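PDB 1YQF: hypothetical protein Lmaj011689 from Leishmania major, which is of unknown function but belongs to the mitochondrial glycoprotein (MAM33) family and resembles human p32, forming a trimer of like subunits. Local coordinates for residues R123-E127 with A128-K132; L154-D157 with L158-V162; V162-Y165 with L166-G170; L175-F178 with V179-S183; Q189-E192 with A193-T197. All coordinates share one frame; numbering follows the deposited sequence.

Contact 1 of 5, residues R123-E127 with A128-K132; sequences RFYDE and AALAK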
loop_
_atom_site.group_PDB
_atom_site.type_symbol
_atom_site.label_atom_id
_atom_site.label_comp_id
_atom_site.label_asym_id
_atom_site.label_seq_id
_atom_site.Cartn_x
_atom_site.Cartn_y
_atom_site.Cartn_z
ATOM N N ARG A 123 13.396 -9.214 -10.745
ATOM C CA ARG A 123 12.651 -8.674 -11.873
ATOM C C ARG A 123 13.543 -7.751 -12.696
ATOM O O ARG A 123 14.581 -7.317 -12.220
ATOM C CB ARG A 123 11.445 -7.904 -11.348
ATOM C CG ARG A 123 11.823 -6.656 -10.573
ATOM C CD ARG A 123 10.656 -5.965 -9.951
ATOM N NE ARG A 123 9.748 -5.467 -10.978
ATOM C CZ ARG A 123 8.630 -4.798 -10.735
ATOM N NH1 ARG A 123 8.256 -4.534 -9.490
ATOM N NH2 ARG A 123 7.882 -4.380 -11.743
ATOM N N PHE A 124 13.127 -7.440 -13.918
ATOM C CA PHE A 124 13.914 -6.599 -14.816
ATOM C C PHE A 124 13.110 -5.423 -15.358
ATOM O O PHE A 124 11.884 -5.477 -15.419
ATOM C CB PHE A 124 14.429 -7.422 -15.986
ATOM C CG PHE A 124 15.403 -8.487 -15.597
ATOM C CD1 PHE A 124 16.730 -8.174 -15.347
ATOM C CD2 PHE A 124 14.997 -9.811 -15.493
ATOM C CE1 PHE A 124 17.633 -9.161 -14.996
ATOM C CE2 PHE A 124 15.894 -10.797 -15.142
ATOM C CZ PHE A 124 17.216 -10.474 -14.894
ATOM N N TYR A 125 13.828 -4.371 -15.754
ATOM C CA TYR A 125 13.253 -3.173 -16.362
ATOM C C TYR A 125 14.114 -2.757 -17.556
ATOM O O TYR A 125 15.330 -2.915 -17.526
ATOM C CB TYR A 125 13.226 -2.004 -15.377
ATOM C CG TYR A 125 12.534 -2.250 -14.054
ATOM C CD1 TYR A 125 11.175 -1.993 -13.898
ATOM C CD2 TYR A 125 13.249 -2.693 -12.947
ATOM C CE1 TYR A 125 10.544 -2.199 -12.676
ATOM C CE2 TYR A 125 12.628 -2.892 -11.723
ATOM C CZ TYR A 125 11.280 -2.647 -11.592
ATOM O OH TYR A 125 10.675 -2.851 -10.370
ATOM N N ASP A 126 13.491 -2.195 -18.590
ATOM C CA ASP A 126 14.226 -1.762 -19.780
ATOM C C ASP A 126 15.140 -0.573 -19.493
ATOM O O ASP A 126 16.196 -0.447 -20.110
ATOM C CB ASP A 126 13.264 -1.408 -20.917
ATOM C CG ASP A 126 12.562 -2.623 -21.493
ATOM O OD1 ASP A 126 13.051 -3.777 -21.466
ATOM O OD2 ASP A 126 11.443 -2.466 -22.021
ATOM N N GLU A 127 14.738 0.289 -18.559
ATOM C CA GLU A 127 15.514 1.488 -18.240
ATOM C C GLU A 127 15.710 1.712 -16.737
ATOM O O GLU A 127 14.846 1.386 -15.916
ATOM C CB GLU A 127 14.883 2.722 -18.893
ATOM C CG GLU A 127 13.480 3.058 -18.419
ATOM C CD GLU A 127 12.872 4.220 -19.184
ATOM O OE1 GLU A 127 12.793 4.133 -20.429
ATOM O OE2 GLU A 127 12.477 5.223 -18.541
ATOM N N ALA A 128 16.868 2.277 -16.406
ATOM C CA ALA A 128 17.274 2.551 -15.027
ATOM C C ALA A 128 16.316 3.447 -14.238
ATOM O O ALA A 128 16.036 3.165 -13.076
ATOM C CB ALA A 128 18.676 3.160 -15.016
ATOM N N ALA A 129 15.841 4.528 -14.850
ATOM C CA ALA A 129 14.952 5.469 -14.162
ATOM C C ALA A 129 13.619 4.814 -13.807
ATOM O O ALA A 129 13.034 5.097 -12.770
ATOM C CB ALA A 129 14.717 6.704 -15.008
ATOM N N LEU A 130 13.153 3.926 -14.675
ATOM C CA LEU A 130 11.925 3.185 -14.428
ATOM C C LEU A 130 12.047 2.332 -13.164
ATOM O O LEU A 130 11.090 2.190 -12.406
ATOM C CB LEU A 130 11.604 2.301 -15.635
ATOM C CG LEU A 130 10.301 1.501 -15.630
ATOM C CD1 LEU A 130 9.093 2.402 -15.450
ATOM C CD2 LEU A 130 10.196 0.725 -16.930
ATOM N N ALA A 131 13.238 1.784 -12.946
ATOM C CA ALA A 131 13.525 0.940 -11.791
ATOM C C ALA A 131 13.778 1.745 -10.516
ATOM O O ALA A 131 13.319 1.364 -9.437
ATOM C CB ALA A 131 14.734 0.065 -12.090
ATOM N N LYS A 132 14.500 2.856 -10.644
ATOM C CA LYS A 132 15.065 3.546 -9.476
ATOM C C LYS A 132 14.417 4.883 -9.121
ATOM O O LYS A 132 14.698 5.428 -8.058
ATOM C CB LYS A 132 16.580 3.718 -9.657
ATOM C CG LYS A 132 17.325 2.396 -9.587
ATOM C CD LYS A 132 18.829 2.568 -9.697
ATOM C CE LYS A 132 19.277 2.781 -11.134
ATOM N NZ LYS A 132 20.765 2.856 -11.223
#
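Tyr125, the last residue of strand 116-125, and Glu127, two residues on at the helix N-cap, pack against the short helix 128-132. Ala128 opens that helix directly after Glu127, and its methyl group packs beyond the turn on Thr99 and Thr105. At Ala129 the methyl stays at the outer side, near the exposed carboxylate of Glu127. Leu130 is met from two directions: its CB lies 3.4 Å from Glu127 CG, while its CG sits 4.0 Å from Tyr125 CD1, the leucine crossing the tyrosine side chain at about a right angle. CG of Glu127 stands between its N and carbonyl carbon (chi1 63°), which carries it across the leucine CB, again at about a right angle. Ala131 completes the contact by laying CA over the middle of the Tyr125 ring, 3.9 Å from the centroid and 13° off the normal, a CH-pi contact. Its N donates a weak hydrogen bond to Glu127 O (3.4 Å), closing the first turn of the helix. The Tyr125 hydroxyl is bonded to Gln107 of the adjacent strand, so the ring is anchored at its far end. The chemistry is mainly apolar: an aromatic face receives the helix backbone, beside a weak backbone bond.

Contact 2 of 5, residues L154-D157 with L158-V162; sequences LDYD and LLNCV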
loop_
_atom_site.group_PDB
_atom_site.type_symbol
_atom_site.label_atom_id
_atom_site.label_comp_id
_atom_site.label_asym_id
_atom_site.label_seq_id
_atom_site.Cartn_x
_atom_site.Cartn_y
_atom_site.Cartn_z
ATOM N N LEU A 154 11.166 -21.628 -7.937
ATOM C CA LEU A 154 12.354 -21.778 -8.779
ATOM C C LEU A 154 13.270 -22.889 -8.287
ATOM O O LEU A 154 13.382 -23.127 -7.085
ATOM C CB LEU A 154 13.144 -20.469 -8.841
ATOM C CG LEU A 154 12.434 -19.290 -9.503
ATOM C CD1 LEU A 154 13.346 -18.084 -9.493
ATOM C CD2 LEU A 154 11.986 -19.614 -10.921
ATOM N N ASP A 155 13.933 -23.547 -9.235
ATOM C CA ASP A 155 14.838 -24.656 -8.942
ATOM C C ASP A 155 16.039 -24.206 -8.119
ATOM O O ASP A 155 16.503 -23.071 -8.249
ATOM C CB ASP A 155 15.321 -25.318 -10.244
ATOM C CG ASP A 155 14.291 -26.271 -10.834
ATOM O OD1 ASP A 155 13.162 -26.464 -10.319
ATOM O OD2 ASP A 155 14.578 -26.890 -11.881
ATOM N N TYR A 156 16.533 -25.114 -7.278
ATOM C CA TYR A 156 17.678 -24.849 -6.410
ATOM C C TYR A 156 18.901 -24.383 -7.186
ATOM O O TYR A 156 19.631 -23.518 -6.719
ATOM C CB TYR A 156 18.053 -26.100 -5.616
ATOM C CG TYR A 156 19.288 -25.935 -4.753
ATOM C CD1 TYR A 156 19.209 -25.348 -3.495
ATOM C CD2 TYR A 156 20.538 -26.371 -5.197
ATOM C CE1 TYR A 156 20.337 -25.200 -2.696
ATOM C CE2 TYR A 156 21.673 -26.228 -4.405
ATOM C CZ TYR A 156 21.567 -25.641 -3.156
ATOM O OH TYR A 156 22.682 -25.493 -2.363
ATOM N N ASP A 157 19.120 -24.970 -8.359
ATOM C CA ASP A 157 20.312 -24.686 -9.163
ATOM C C ASP A 157 20.362 -23.223 -9.586
ATOM O O ASP A 157 21.361 -22.539 -9.375
ATOM C CB ASP A 157 20.351 -25.570 -10.417
ATOM C CG ASP A 157 20.189 -27.053 -10.106
ATOM O OD1 ASP A 157 20.759 -27.524 -9.094
ATOM O OD2 ASP A 157 19.506 -27.828 -10.829
ATOM N N LEU A 158 19.271 -22.758 -10.184
ATOM C CA LEU A 158 19.174 -21.391 -10.683
ATOM C C LEU A 158 19.285 -20.373 -9.555
ATOM O O LEU A 158 20.038 -19.407 -9.659
ATOM C CB LEU A 158 17.847 -21.196 -11.428
ATOM C CG LEU A 158 17.767 -20.094 -12.485
ATOM C CD1 LEU A 158 16.349 -20.036 -13.021
ATOM C CD2 LEU A 158 18.170 -18.735 -11.949
ATOM N N LEU A 159 18.531 -20.590 -8.483
ATOM C CA LEU A 159 18.455 -19.619 -7.393
ATOM C C LEU A 159 19.768 -19.540 -6.628
ATOM O O LEU A 159 20.167 -18.468 -6.182
ATOM C CB LEU A 159 17.304 -19.953 -6.438
ATOM C CG LEU A 159 16.689 -18.758 -5.705
ATOM C CD1 LEU A 159 16.135 -17.723 -6.672
ATOM C CD2 LEU A 159 15.600 -19.226 -4.769
ATOM N N ASN A 160 20.438 -20.677 -6.493
ATOM C CA ASN A 160 21.747 -20.725 -5.859
ATOM C C ASN A 160 22.801 -20.002 -6.698
ATOM O O ASN A 160 23.702 -19.371 -6.151
ATOM C CB ASN A 160 22.163 -22.174 -5.607
ATOM C CG ASN A 160 23.347 -22.287 -4.676
ATOM O OD1 ASN A 160 23.384 -21.651 -3.623
ATOM N ND2 ASN A 160 24.324 -23.105 -5.057
ATOM N N CYS A 161 22.676 -20.083 -8.022
ATOM C CA CYS A 161 23.585 -19.386 -8.929
ATOM C C CYS A 161 23.344 -17.870 -8.919
ATOM O O CYS A 161 24.271 -17.097 -9.152
ATOM C CB CYS A 161 23.457 -19.937 -10.353
ATOM S SG CYS A 161 24.274 -21.536 -10.609
ATOM N N VAL A 162 22.111 -17.447 -8.642
ATOM C CA VAL A 162 21.802 -16.019 -8.525
ATOM C C VAL A 162 22.436 -15.454 -7.259
ATOM O O VAL A 162 22.985 -14.363 -7.268
ATOM C CB VAL A 162 20.290 -15.744 -8.469
ATOM C CG1 VAL A 162 20.029 -14.262 -8.221
ATOM C CG2 VAL A 162 19.610 -16.182 -9.751
#
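Leu154 and Leu159 meet through their CD1 methyls, 4.0 Å apart, where the chain enters helix 156-168; the two side chains cross at about a right angle. This is the closely packed side. Leu159 CB also rests 3.7 Å from Asp155 O, and the same carbonyl accepts Leu159 N at 3.2 Å in a nearly straight bond (N-H...O 169°). Asp155 holds the N-cap position, but its side chain makes no capping bond; its carbonyl starts the helical bonding. The next two i to i+4 bonds follow, Asn160 N to Tyr156 O and Cys161 N to Asp157 O.

On the solvent side Tyr156 and Asn160 run side by side, pointing the same way. With CG of Tyr156 anti to its N (chi1 176°) and that of Asn160 likewise, both groups project outward from the helix on the same side, and the amide stacks against the ring with the planes 18° apart. The fit is loose: Tyr156 OH is 4.0 Å from Asn160 ND2, and Asn160 CB lies over the rim of one ring face. Asp157 is exposed beside them.

The leucines pack on their own chain and on the second subunit. Leu159 lies on Leu119 of strand 116-125 and on Val151, while Leu154 touches Pro149 of its own chain and Tyr191 of the second subunit. Leu158 meets Leu195 of that subunit, and Cys161 and Val162 reach its Leu27, so the helix start lies between its own sheet and a neighbouring subunit.

Contact 3 of 5, residues V162-Y165 with L166-G170; sequences VMTY and LEKRG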
loop_
_atom_site.group_PDB
_atom_site.type_symbol
_atom_site.label_atom_id
_atom_site.label_comp_id
_atom_site.label_asym_id
_atom_site.label_seq_id
_atom_site.Cartn_x
_atom_site.Cartn_y
_atom_site.Cartn_z
ATOM N N VAL A 162 22.111 -17.447 -8.642
ATOM C CA VAL A 162 21.802 -16.019 -8.525
ATOM C C VAL A 162 22.436 -15.454 -7.259
ATOM O O VAL A 162 22.985 -14.363 -7.268
ATOM C CB VAL A 162 20.290 -15.744 -8.469
ATOM C CG1 VAL A 162 20.029 -14.262 -8.221
ATOM C CG2 VAL A 162 19.610 -16.182 -9.751
ATOM N N MET A 163 22.336 -16.206 -6.170
ATOM C CA MET A 163 22.935 -15.825 -4.894
ATOM C C MET A 163 24.441 -15.663 -5.004
ATOM O O MET A 163 25.016 -14.756 -4.404
ATOM C CB MET A 163 22.624 -16.883 -3.830
ATOM C CG MET A 163 21.186 -16.880 -3.353
ATOM S SD MET A 163 20.625 -15.233 -2.907
ATOM C CE MET A 163 21.713 -14.856 -1.502
ATOM N N THR A 164 25.069 -16.559 -5.765
ATOM C CA THR A 164 26.506 -16.512 -6.000
ATOM C C THR A 164 26.840 -15.305 -6.854
ATOM O O THR A 164 27.788 -14.584 -6.584
ATOM C CB THR A 164 26.963 -17.794 -6.714
ATOM O OG1 THR A 164 26.812 -18.918 -5.837
ATOM C CG2 THR A 164 28.462 -17.754 -7.027
ATOM N N TYR A 165 26.049 -15.108 -7.897
ATOM C CA TYR A 165 26.196 -13.975 -8.802
ATOM C C TYR A 165 26.134 -12.658 -8.026
ATOM O O TYR A 165 26.926 -11.752 -8.267
ATOM C CB TYR A 165 25.099 -14.055 -9.869
ATOM C CG TYR A 165 24.856 -12.804 -10.674
ATOM C CD1 TYR A 165 23.954 -11.835 -10.234
ATOM C CD2 TYR A 165 25.485 -12.609 -11.896
ATOM C CE1 TYR A 165 23.708 -10.698 -10.978
ATOM C CE2 TYR A 165 25.242 -11.478 -12.651
ATOM C CZ TYR A 165 24.352 -10.523 -12.187
ATOM O OH TYR A 165 24.109 -9.392 -12.932
ATOM N N LEU A 166 25.209 -12.567 -7.076
ATOM C CA LEU A 166 25.081 -11.374 -6.245
ATOM C C LEU A 166 26.281 -11.253 -5.306
ATOM O O LEU A 166 26.815 -10.164 -5.111
ATOM C CB LEU A 166 23.779 -11.414 -5.438
ATOM C CG LEU A 166 22.491 -11.091 -6.202
ATOM C CD1 LEU A 166 21.277 -11.434 -5.357
ATOM C CD2 LEU A 166 22.452 -9.630 -6.609
ATOM N N GLU A 167 26.707 -12.385 -4.750
ATOM C CA GLU A 167 27.835 -12.447 -3.820
ATOM C C GLU A 167 29.141 -11.937 -4.431
ATOM O O GLU A 167 29.901 -11.230 -3.764
ATOM C CB GLU A 167 28.027 -13.884 -3.325
ATOM C CG GLU A 167 29.127 -14.055 -2.289
ATOM C CD GLU A 167 29.216 -15.474 -1.767
ATOM O OE1 GLU A 167 28.216 -15.960 -1.194
ATOM O OE2 GLU A 167 30.281 -16.105 -1.931
ATOM N N LYS A 168 29.397 -12.309 -5.690
ATOM C CA LYS A 168 30.588 -11.857 -6.415
ATOM C C LYS A 168 30.661 -10.333 -6.470
ATOM O O LYS A 168 31.746 -9.757 -6.453
ATOM C CB LYS A 168 30.600 -12.412 -7.848
ATOM C CG LYS A 168 30.862 -13.917 -7.962
ATOM C CD LYS A 168 30.946 -14.354 -9.428
ATOM C CE LYS A 168 31.049 -15.872 -9.565
ATOM N NZ LYS A 168 31.059 -16.319 -10.989
ATOM N N ARG A 169 29.495 -9.691 -6.533
ATOM C CA ARG A 169 29.385 -8.235 -6.628
ATOM C C ARG A 169 29.353 -7.486 -5.287
ATOM O O ARG A 169 29.004 -6.308 -5.247
ATOM C CB ARG A 169 28.132 -7.886 -7.431
ATOM C CG ARG A 169 28.286 -8.191 -8.888
ATOM C CD ARG A 169 26.980 -8.273 -9.652
ATOM N NE ARG A 169 27.224 -8.567 -11.059
ATOM C CZ ARG A 169 27.672 -9.727 -11.530
ATOM N NH1 ARG A 169 27.928 -10.751 -10.718
ATOM N NH2 ARG A 169 27.861 -9.871 -12.834
ATOM N N GLY A 170 29.720 -8.154 -4.199
ATOM C CA GLY A 170 29.746 -7.521 -2.887
ATOM C C GLY A 170 28.424 -7.543 -2.138
ATOM O O GLY A 170 28.345 -7.034 -1.020
#
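Arg169 lays its guanidinium flat on one face of the Tyr165 ring, a stack and cation-pi contact with CZ 3.6 Å from the centroid and the planes at 25°. The group is offset toward the CD2-CE2 side, where Arg169 NH2 comes 3.1 Å from Tyr165 CE2. The ring reaches this place because its CG stands anti to the backbone N (chi1 165°). Arg169 NH1 also donates a hydrogen bond to Tyr165 O at 2.8 Å, bent to 136°, with the oxygen out of the guanidinium plane. Arg169 NE is paired with Glu74, and NH2 with Ser23 of the second subunit, fixing its rotation.

Backbone bonds continue the helix through Leu166 N to Val162 O, Glu167 N to Met163 O and Lys168 N to Thr164 O. A Schellman motif ends it: Gly170, with positive phi, is the C-prime residue, its N bonds to Glu167 O (3.1 Å), and Val171 N bonds to Leu166 O.

Apolar contacts lie on the sheet side: Val162 CG1 is 4.2 Å from Leu166 CD1, where Leu166 rests on Val96, Ile98 and Leu110. Thr164 CG2 passes 4.1 Å from Lys168 CE; the Lys168 ammonium forms a salt bridge with Asp24 of the second subunit.

Contact 4 of 5, residues L175-F178 with V179-S183; sequences LGEF and VVLYS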
loop_
_atom_site.group_PDB
_atom_site.type_symbol
_atom_site.label_atom_id
_atom_site.label_comp_id
_atom_site.label_asym_id
_atom_site.label_seq_id
_atom_site.Cartn_x
_atom_site.Cartn_y
_atom_site.Cartn_z
ATOM N N LEU A 175 27.740 -7.101 3.708
ATOM C CA LEU A 175 26.980 -5.916 3.328
ATOM C C LEU A 175 25.738 -5.827 4.203
ATOM O O LEU A 175 25.367 -4.750 4.659
ATOM C CB LEU A 175 26.586 -5.967 1.846
ATOM C CG LEU A 175 26.361 -4.626 1.139
ATOM C CD1 LEU A 175 25.998 -4.849 -0.314
ATOM C CD2 LEU A 175 25.277 -3.808 1.809
ATOM N N GLY A 176 25.108 -6.973 4.440
ATOM C CA GLY A 176 23.916 -7.037 5.263
ATOM C C GLY A 176 24.166 -6.540 6.672
ATOM O O GLY A 176 23.391 -5.743 7.194
ATOM N N GLU A 177 25.257 -7.008 7.274
ATOM C CA GLU A 177 25.653 -6.606 8.621
ATOM C C GLU A 177 25.886 -5.100 8.677
ATOM O O GLU A 177 25.571 -4.465 9.679
ATOM C CB GLU A 177 26.918 -7.355 9.057
ATOM C CG GLU A 177 27.433 -6.993 10.445
ATOM C CD GLU A 177 28.650 -7.809 10.842
ATOM O OE1 GLU A 177 28.474 -8.969 11.275
ATOM O OE2 GLU A 177 29.785 -7.294 10.721
ATOM N N PHE A 178 26.430 -4.533 7.602
ATOM C CA PHE A 178 26.595 -3.086 7.512
ATOM C C PHE A 178 25.241 -2.396 7.614
ATOM O O PHE A 178 25.055 -1.524 8.453
ATOM C CB PHE A 178 27.268 -2.676 6.202
ATOM C CG PHE A 178 27.211 -1.199 5.942
ATOM C CD1 PHE A 178 28.074 -0.337 6.602
ATOM C CD2 PHE A 178 26.281 -0.666 5.058
ATOM C CE1 PHE A 178 28.025 1.032 6.375
ATOM C CE2 PHE A 178 26.221 0.703 4.830
ATOM C CZ PHE A 178 27.093 1.553 5.488
ATOM N N VAL A 179 24.306 -2.796 6.753
ATOM C CA VAL A 179 22.973 -2.198 6.718
ATOM C C VAL A 179 22.307 -2.253 8.091
ATOM O O VAL A 179 21.754 -1.255 8.549
ATOM C CB VAL A 179 22.058 -2.888 5.676
ATOM C CG1 VAL A 179 20.616 -2.368 5.776
ATOM C CG2 VAL A 179 22.592 -2.673 4.269
ATOM N N VAL A 180 22.358 -3.418 8.732
ATOM C CA VAL A 180 21.774 -3.600 10.060
ATOM C C VAL A 180 22.418 -2.639 11.059
ATOM O O VAL A 180 21.722 -1.965 11.812
ATOM C CB VAL A 180 21.947 -5.055 10.574
ATOM C CG1 VAL A 180 21.424 -5.202 12.001
ATOM C CG2 VAL A 180 21.224 -6.037 9.673
ATOM N N LEU A 181 23.745 -2.589 11.048
ATOM C CA LEU A 181 24.513 -1.742 11.960
ATOM C C LEU A 181 24.303 -0.258 11.682
ATOM O O LEU A 181 24.267 0.549 12.608
ATOM C CB LEU A 181 26.010 -2.065 11.866
ATOM C CG LEU A 181 26.512 -3.346 12.539
ATOM C CD1 LEU A 181 28.004 -3.509 12.278
ATOM C CD2 LEU A 181 26.228 -3.354 14.037
ATOM N N TYR A 182 24.175 0.093 10.407
ATOM C CA TYR A 182 23.982 1.479 10.003
ATOM C C TYR A 182 22.576 1.934 10.366
ATOM O O TYR A 182 22.372 3.084 10.733
ATOM C CB TYR A 182 24.216 1.649 8.500
ATOM C CG TYR A 182 24.355 3.090 8.077
ATOM C CD1 TYR A 182 25.593 3.713 8.071
ATOM C CD2 TYR A 182 23.243 3.836 7.695
ATOM C CE1 TYR A 182 25.727 5.041 7.688
ATOM C CE2 TYR A 182 23.366 5.167 7.310
ATOM C CZ TYR A 182 24.609 5.761 7.308
ATOM O OH TYR A 182 24.742 7.075 6.928
ATOM N N SER A 183 21.613 1.021 10.279
ATOM C CA SER A 183 20.237 1.318 10.657
ATOM C C SER A 183 20.120 1.612 12.154
ATOM O O SER A 183 19.434 2.553 12.539
ATOM C CB SER A 183 19.305 0.172 10.269
ATOM O OG SER A 183 19.187 0.082 8.858
#
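Phe178 and Tyr182, one turn apart on helix 173-202, form the apolar centre. The side chains run side by side, and Phe178 CZ comes 3.7 Å from Tyr182 CD1; the ring planes stand at 34°, an oblique pairing, with centroids 5.4 Å apart. Both rings take the same course because CG is anti to N in each (chi1 169° and -166°). Tyr182 CB lies over the rim of one face of the phenylalanine. Next to this pair Leu175 CD2 touches Val179 CG2 at 3.8 Å. Further out, Glu177 CG lies 4.0 Å from Leu181 CD1, the two chains pointing the same way on the exposed side. The polar edge is mostly backbone, four successive helical bonds from Val179 N to Tyr182 N, the last at 2.7 Å to Phe178 O. Buried Ser183 turns its OG back to Val179 O at 2.9 Å; the same oxygen takes Ser183 N from the opposite face of its plane, so two bonds grip it. This part of helix 173-202 packs on strands 55-58, 64-71 and 74-81: Phe178 and Tyr182 on Val56, Leu175 and Phe178 on Leu67, Tyr182 edge-to-face with Phe65, Leu175 on Val78, and both aromatics on Tyr80.

Contact 5 of 5, residues Q189-E192 with A193-T197; sequences QDYE and AWLTT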
loop_
_atom_site.group_PDB
_atom_site.type_symbol
_atom_site.label_atom_id
_atom_site.label_comp_id
_atom_site.label_asym_id
_atom_site.label_seq_id
_atom_site.Cartn_x
_atom_site.Cartn_y
_atom_site.Cartn_z
ATOM N N GLN A 189 20.373 8.477 15.809
ATOM C CA GLN A 189 20.571 9.870 15.412
ATOM C C GLN A 189 19.235 10.568 15.200
ATOM O O GLN A 189 19.049 11.693 15.645
ATOM C CB GLN A 189 21.415 9.979 14.138
ATOM C CG GLN A 189 22.758 9.241 14.176
ATOM C CD GLN A 189 23.561 9.519 15.441
ATOM O OE1 GLN A 189 23.918 10.667 15.715
ATOM N NE2 GLN A 189 23.847 8.469 16.212
ATOM N N ASP A 190 18.305 9.891 14.531
ATOM C CA ASP A 190 16.990 10.459 14.259
ATOM C C ASP A 190 16.178 10.624 15.536
ATOM O O ASP A 190 15.448 11.600 15.682
ATOM C CB ASP A 190 16.221 9.599 13.252
ATOM C CG ASP A 190 16.701 9.800 11.830
ATOM O OD1 ASP A 190 17.029 10.949 11.465
ATOM O OD2 ASP A 190 16.791 8.864 11.009
ATOM N N TYR A 191 16.310 9.673 16.457
ATOM C CA TYR A 191 15.618 9.747 17.741
ATOM C C TYR A 191 16.078 10.993 18.493
ATOM O O TYR A 191 15.264 11.723 19.046
ATOM C CB TYR A 191 15.878 8.482 18.574
ATOM C CG TYR A 191 15.328 8.533 19.983
ATOM C CD1 TYR A 191 14.020 8.928 20.227
ATOM C CD2 TYR A 191 16.125 8.199 21.075
ATOM C CE1 TYR A 191 13.512 8.980 21.517
ATOM C CE2 TYR A 191 15.632 8.253 22.368
ATOM C CZ TYR A 191 14.320 8.641 22.586
ATOM O OH TYR A 191 13.818 8.696 23.870
ATOM N N GLU A 192 17.385 11.244 18.486
ATOM C CA GLU A 192 17.937 12.433 19.134
ATOM C C GLU A 192 17.402 13.725 18.515
ATOM O O GLU A 192 17.048 14.652 19.239
ATOM C CB GLU A 192 19.465 12.410 19.100
ATOM C CG GLU A 192 20.073 11.599 20.236
ATOM C CD GLU A 192 21.553 11.330 20.050
ATOM O OE1 GLU A 192 22.212 12.089 19.306
ATOM O OE2 GLU A 192 22.055 10.359 20.652
ATOM N N ALA A 193 17.328 13.778 17.186
ATOM C CA ALA A 193 16.764 14.943 16.500
ATOM C C ALA A 193 15.273 15.078 16.816
ATOM O O ALA A 193 14.745 16.187 16.932
ATOM C CB ALA A 193 16.987 14.842 14.991
ATOM N N TRP A 194 14.613 13.936 16.971
ATOM C CA TRP A 194 13.195 13.865 17.309
ATOM C C TRP A 194 12.931 14.432 18.709
ATOM O O TRP A 194 11.937 15.118 18.928
ATOM C CB TRP A 194 12.742 12.406 17.204
ATOM C CG TRP A 194 11.294 12.126 17.445
ATOM C CD1 TRP A 194 10.296 12.111 16.513
ATOM C CD2 TRP A 194 10.685 11.751 18.687
ATOM N NE1 TRP A 194 9.100 11.775 17.103
ATOM C CE2 TRP A 194 9.311 11.549 18.439
ATOM C CE3 TRP A 194 11.159 11.578 19.993
ATOM C CZ2 TRP A 194 8.413 11.182 19.440
ATOM C CZ3 TRP A 194 10.262 11.210 20.990
ATOM C CH2 TRP A 194 8.904 11.020 20.706
ATOM N N LEU A 195 13.830 14.154 19.649
ATOM C CA LEU A 195 13.687 14.647 21.016
ATOM C C LEU A 195 13.818 16.165 21.068
ATOM O O LEU A 195 13.027 16.838 21.720
ATOM C CB LEU A 195 14.739 14.016 21.925
ATOM C CG LEU A 195 14.563 12.539 22.263
ATOM C CD1 LEU A 195 15.799 12.021 22.973
ATOM C CD2 LEU A 195 13.333 12.326 23.125
ATOM N N THR A 196 14.825 16.687 20.373
ATOM C CA THR A 196 15.050 18.129 20.252
ATOM C C THR A 196 13.840 18.836 19.645
ATOM O O THR A 196 13.443 19.902 20.108
ATOM C CB THR A 196 16.287 18.398 19.370
ATOM O OG1 THR A 196 17.439 17.750 19.928
ATOM C CG2 THR A 196 16.661 19.878 19.365
ATOM N N THR A 197 13.264 18.231 18.607
ATOM C CA THR A 197 12.139 18.819 17.890
ATOM C C THR A 197 10.868 18.831 18.732
ATOM O O THR A 197 10.106 19.792 18.688
ATOM C CB THR A 197 11.894 18.054 16.583
ATOM O OG1 THR A 197 13.049 18.164 15.740
ATOM C CG2 THR A 197 10.763 18.685 15.765
#
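Regular helical bonding joins 189-192 to 193-197, with Ala193 N on Gln189 O, Trp194 N on Asp190 O, Leu195 N on Tyr191 O and Thr196 N on Glu192 O. Among the side chains Tyr191 is central. Its ring receives Leu195 CD1 over one face, 3.9 Å from the centroid and 21° off the normal, a CH-pi contact, while Leu195 CD2 lies 3.7 Å from Tyr191 CE1. The leucine CG is anti to its carbonyl carbon (chi1 -71°), which swings both methyls back toward the tyrosine. On the CE1 side, Trp194 CE3 approaches Tyr191 CE1 to 3.8 Å; the ring planes are 28° apart but slid so far that they barely overlap. Trp194 belongs largely to another interface: its NE1 donates to Ile122 O of the third subunit, and its ring meets Phe124 there edge-to-face. Leu195 instead packs on Leu35 and Glu38 of helix 23-39 in its own chain.

Glu192 O is held twice, by Thr196 N and by Thr196 OG1 at 3.2 Å, from opposite faces of its plane. Ala193 O is gripped the same way by Thr197 N and by Thr197 OG1 at 2.9 Å. Glu192 OE2 forms a salt bridge with Lys44 and a hydrogen bond with Gln188. Both threonine hydroxyls donate to carbonyls one turn back, while the aromatic and leucine side chains serve the packing between helices and subunits.

In the fold
The contacts follow one another along the chain, 2 and 3 overlapping at Val162, from the end of the antiparallel sheet to the C-terminal helix. Contact 1 closes strand 116-125, the sheet's edge within this chain. Contacts 2 and 3 share helix 156-168, their centres about 12 Å apart, and both touch the second subunit. Contact 3 meets contact 4 directly, Gly170 O lying 3.3 Å from Leu175 CD1, where the next helix begins. Contacts 4 and 5 lie on helix 173-202, centres about 21 Å apart. Contacts 2 and 5 are about 44 Å apart between centres, on opposite sides of the chain's centre, so one subunit can engage different neighbours at its two ends.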